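Local atomic coordinates of mannan endo-1,6-alpha-mannosidase (Chaetomium thermophilum, PDB entry 6RY0), a protein that probably hydrolyses alpha-1,6-mannosidic linkages as a calcium-binding member of glycosyl hydrolase family 76, and is linked to the transfer of GPI-anchored glycoproteins into the fungal cell wall. Residues Lys71-Trp76 with Asp384-Ala389. Numbering follows the deposited sequence.
Sequences KGDYYW and DHTSGA. With CA (calcium ion), chain C.
The phenol end of Tyr-74 meets the methyl group of Ala-389 at a slant, with Tyr-74 CZ 3.4 Å from Ala-389 CB. Ser-387 comes in at the ring edge, near the ring plane, and its OG is hydrogen-bonded to Tyr-74 OH at 2.7 Å. Tyr-74 OH also takes a nearly straight bond from the backbone N of Ala-389, 2.9 Å long with an N-H...O angle of 168°. A third bond, from the N of Gly-388, is bent and weak. Gly-388 is the N-cap residue of helix 389-401, so Tyr-74 OH receives backbone N-H groups at the very start of that helix. The N of Gly-388 also donates to OG1 of Thr-386, two residues earlier and 2.9 Å away, which makes an ST turn. OG1 can do this because it sits between the backbone N and the carbonyl carbon (chi1 87°). A phenylalanine in place of Tyr-74 would probably leave Ser-387 OG and the N of Ala-389 without this shared partner.

Beside Tyr-74, Asp-73 splits its carboxylate between metal and backbone. Asp-73 OD1 binds the calcium ion at 2.3 Å. The carbonyl O of His-385 binds the calcium ion at 2.5 Å, and four waters bring the ligands to six. The protein thus supplies one ligand from each loop, and the ion joins the loop before helix 76-93 to the one before helix 389-401. Asp-73 OD2 accepts a hydrogen bond from the N of Ser-387 at 3.0 Å, met from above the carboxylate plane, 49° out of it. That bond, together with the metal, probably limits rotation of the carboxylate. Asp-73 CB lies over the centre of the Tyr-74 ring. Phe-50 touches both Ser-387 and Ala-389, and Arg-368 NH2 is hydrogen-bonded to the carbonyl O of Ser-387.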
loop_
_atom_site.group_PDB
_atom_site.type_symbol
_atom_site.label_atom_id
_atom_site.label_comp_id
_atom_site.label_asym_id
_atom_site.label_seq_id
_atom_site.Cartn_x
_atom_site.Cartn_y
_atom_site.Cartn_z
ATOM N N LYS A 71 18.744 -1.909 -14.477
ATOM C CA LYS A 71 18.446 -3.305 -14.192
ATOM C C LYS A 71 16.990 -3.640 -14.427
ATOM O O LYS A 71 16.622 -4.815 -14.316
ATOM C CB LYS A 71 18.858 -3.644 -12.756
ATOM C CG LYS A 71 20.364 -3.698 -12.579
ATOM C CD LYS A 71 20.780 -3.974 -11.122
ATOM C CE LYS A 71 22.320 -4.188 -11.002
ATOM N NZ LYS A 71 22.791 -4.535 -9.643
ATOM N N GLY A 72 16.162 -2.626 -14.701
ATOM C CA GLY A 72 14.740 -2.820 -14.857
ATOM C C GLY A 72 14.000 -1.576 -14.424
ATOM O O GLY A 72 14.598 -0.579 -14.044
ATOM N N ASP A 73 12.688 -1.631 -14.489
ATOM C CA ASP A 73 11.848 -0.434 -14.397
ATOM C C ASP A 73 11.464 -0.027 -12.986
ATOM O O ASP A 73 10.912 1.060 -12.801
ATOM C CB ASP A 73 10.542 -0.707 -15.123
ATOM C CG ASP A 73 10.729 -1.012 -16.598
ATOM O OD1 ASP A 73 11.338 -0.171 -17.258
ATOM O OD2 ASP A 73 10.254 -2.060 -17.073
ATOM N N TYR A 74 11.697 -0.878 -11.991
ATOM C CA TYR A 74 10.988 -0.778 -10.716
ATOM C C TYR A 74 11.884 -0.522 -9.557
ATOM O O TYR A 74 13.007 -1.033 -9.489
ATOM C CB TYR A 74 10.185 -2.088 -10.495
ATOM C CG TYR A 74 9.349 -2.445 -11.698
ATOM C CD1 TYR A 74 8.236 -1.702 -12.062
ATOM C CD2 TYR A 74 9.714 -3.499 -12.530
ATOM C CE1 TYR A 74 7.527 -1.996 -13.223
ATOM C CE2 TYR A 74 9.026 -3.801 -13.683
ATOM C CZ TYR A 74 7.935 -3.030 -14.038
ATOM O OH TYR A 74 7.195 -3.269 -15.176
ATOM N N TYR A 75 11.395 0.259 -8.611
ATOM C CA TYR A 75 12.111 0.561 -7.375
ATOM C C TYR A 75 11.782 -0.443 -6.262
ATOM O O TYR A 75 10.740 -1.118 -6.307
ATOM C CB TYR A 75 11.801 2.002 -6.944
ATOM C CG TYR A 75 12.418 3.018 -7.855
ATOM C CD1 TYR A 75 13.733 3.413 -7.684
ATOM C CD2 TYR A 75 11.703 3.574 -8.910
ATOM C CE1 TYR A 75 14.310 4.372 -8.529
ATOM C CE2 TYR A 75 12.276 4.526 -9.737
ATOM C CZ TYR A 75 13.568 4.919 -9.530
ATOM O OH TYR A 75 14.152 5.862 -10.359
ATOM N N TRP A 76 12.647 -0.492 -5.262
ATOM C CA TRP A 76 12.566 -1.420 -4.128
ATOM C C TRP A 76 11.197 -1.466 -3.478
ATOM O O TRP A 76 10.686 -2.554 -3.175
ATOM C CB TRP A 76 13.622 -0.966 -3.121
ATOM C CG TRP A 76 13.714 -1.714 -1.834
ATOM C CD1 TRP A 76 14.237 -2.969 -1.633
ATOM C CD2 TRP A 76 13.356 -1.226 -0.541
ATOM N NE1 TRP A 76 14.196 -3.293 -0.294
ATOM C CE2 TRP A 76 13.691 -2.223 0.393
ATOM C CE3 TRP A 76 12.835 -0.024 -0.073
ATOM C CZ2 TRP A 76 13.490 -2.068 1.740
ATOM C CZ3 TRP A 76 12.618 0.118 1.289
ATOM C CH2 TRP A 76 12.973 -0.901 2.180
ATOM N N ASP A 384 3.962 3.731 -21.308
ATOM C CA ASP A 384 4.403 4.315 -20.049
ATOM C C ASP A 384 5.774 3.802 -19.626
ATOM O O ASP A 384 6.184 3.963 -18.488
ATOM C CB ASP A 384 3.341 4.137 -18.980
ATOM C CG ASP A 384 2.087 4.928 -19.293
ATOM O OD1 ASP A 384 2.186 6.118 -19.638
ATOM O OD2 ASP A 384 0.979 4.356 -19.215
ATOM N N HIS A 385 6.504 3.220 -20.578
ATOM C CA HIS A 385 7.937 2.967 -20.431
ATOM C C HIS A 385 8.280 1.939 -19.373
ATOM O O HIS A 385 9.366 1.997 -18.792
ATOM C CB HIS A 385 8.704 4.275 -20.160
ATOM C CG HIS A 385 8.265 5.390 -21.027
ATOM N ND1 HIS A 385 8.611 5.456 -22.356
ATOM C CD2 HIS A 385 7.430 6.429 -20.800
ATOM C CE1 HIS A 385 8.047 6.519 -22.907
ATOM N NE2 HIS A 385 7.323 7.127 -21.983
ATOM N N THR A 386 7.403 0.963 -19.161
ATOM C CA THR A 386 7.724 -0.180 -18.327
ATOM C C THR A 386 7.254 -1.448 -19.004
ATOM O O THR A 386 6.457 -1.420 -19.950
ATOM C CB THR A 386 7.117 -0.127 -16.889
ATOM O OG1 THR A 386 5.802 -0.681 -16.891
ATOM C CG2 THR A 386 7.140 1.246 -16.290
ATOM N N SER A 387 7.693 -2.574 -18.447
ATOM C CA SER A 387 7.264 -3.872 -18.908
ATOM C C SER A 387 5.833 -4.222 -18.546
ATOM O O SER A 387 5.302 -5.166 -19.108
ATOM C CB SER A 387 8.201 -4.954 -18.410
ATOM O OG SER A 387 8.179 -4.953 -16.990
ATOM N N GLY A 388 5.223 -3.477 -17.608
ATOM C CA GLY A 388 3.830 -3.672 -17.262
ATOM C C GLY A 388 3.537 -4.372 -15.948
ATOM O O GLY A 388 2.403 -4.812 -15.740
ATOM N N ALA A 389 4.517 -4.460 -15.049
ATOM C CA ALA A 389 4.277 -5.164 -13.791
ATOM C C ALA A 389 3.277 -4.456 -12.902
ATOM O O ALA A 389 2.503 -5.124 -12.210
ATOM C CB ALA A 389 5.597 -5.339 -13.031
HETATM CA CA CA C . 11.783 1.675 -18.476
HETATM O O HOH W 1 13.229 2.246 -16.673
HETATM O O HOH W 2 13.701 0.113 -18.578
HETATM O O HOH W 3 11.534 0.249 -20.208
HETATM O O HOH W 4 11.265 3.194 -17.155
#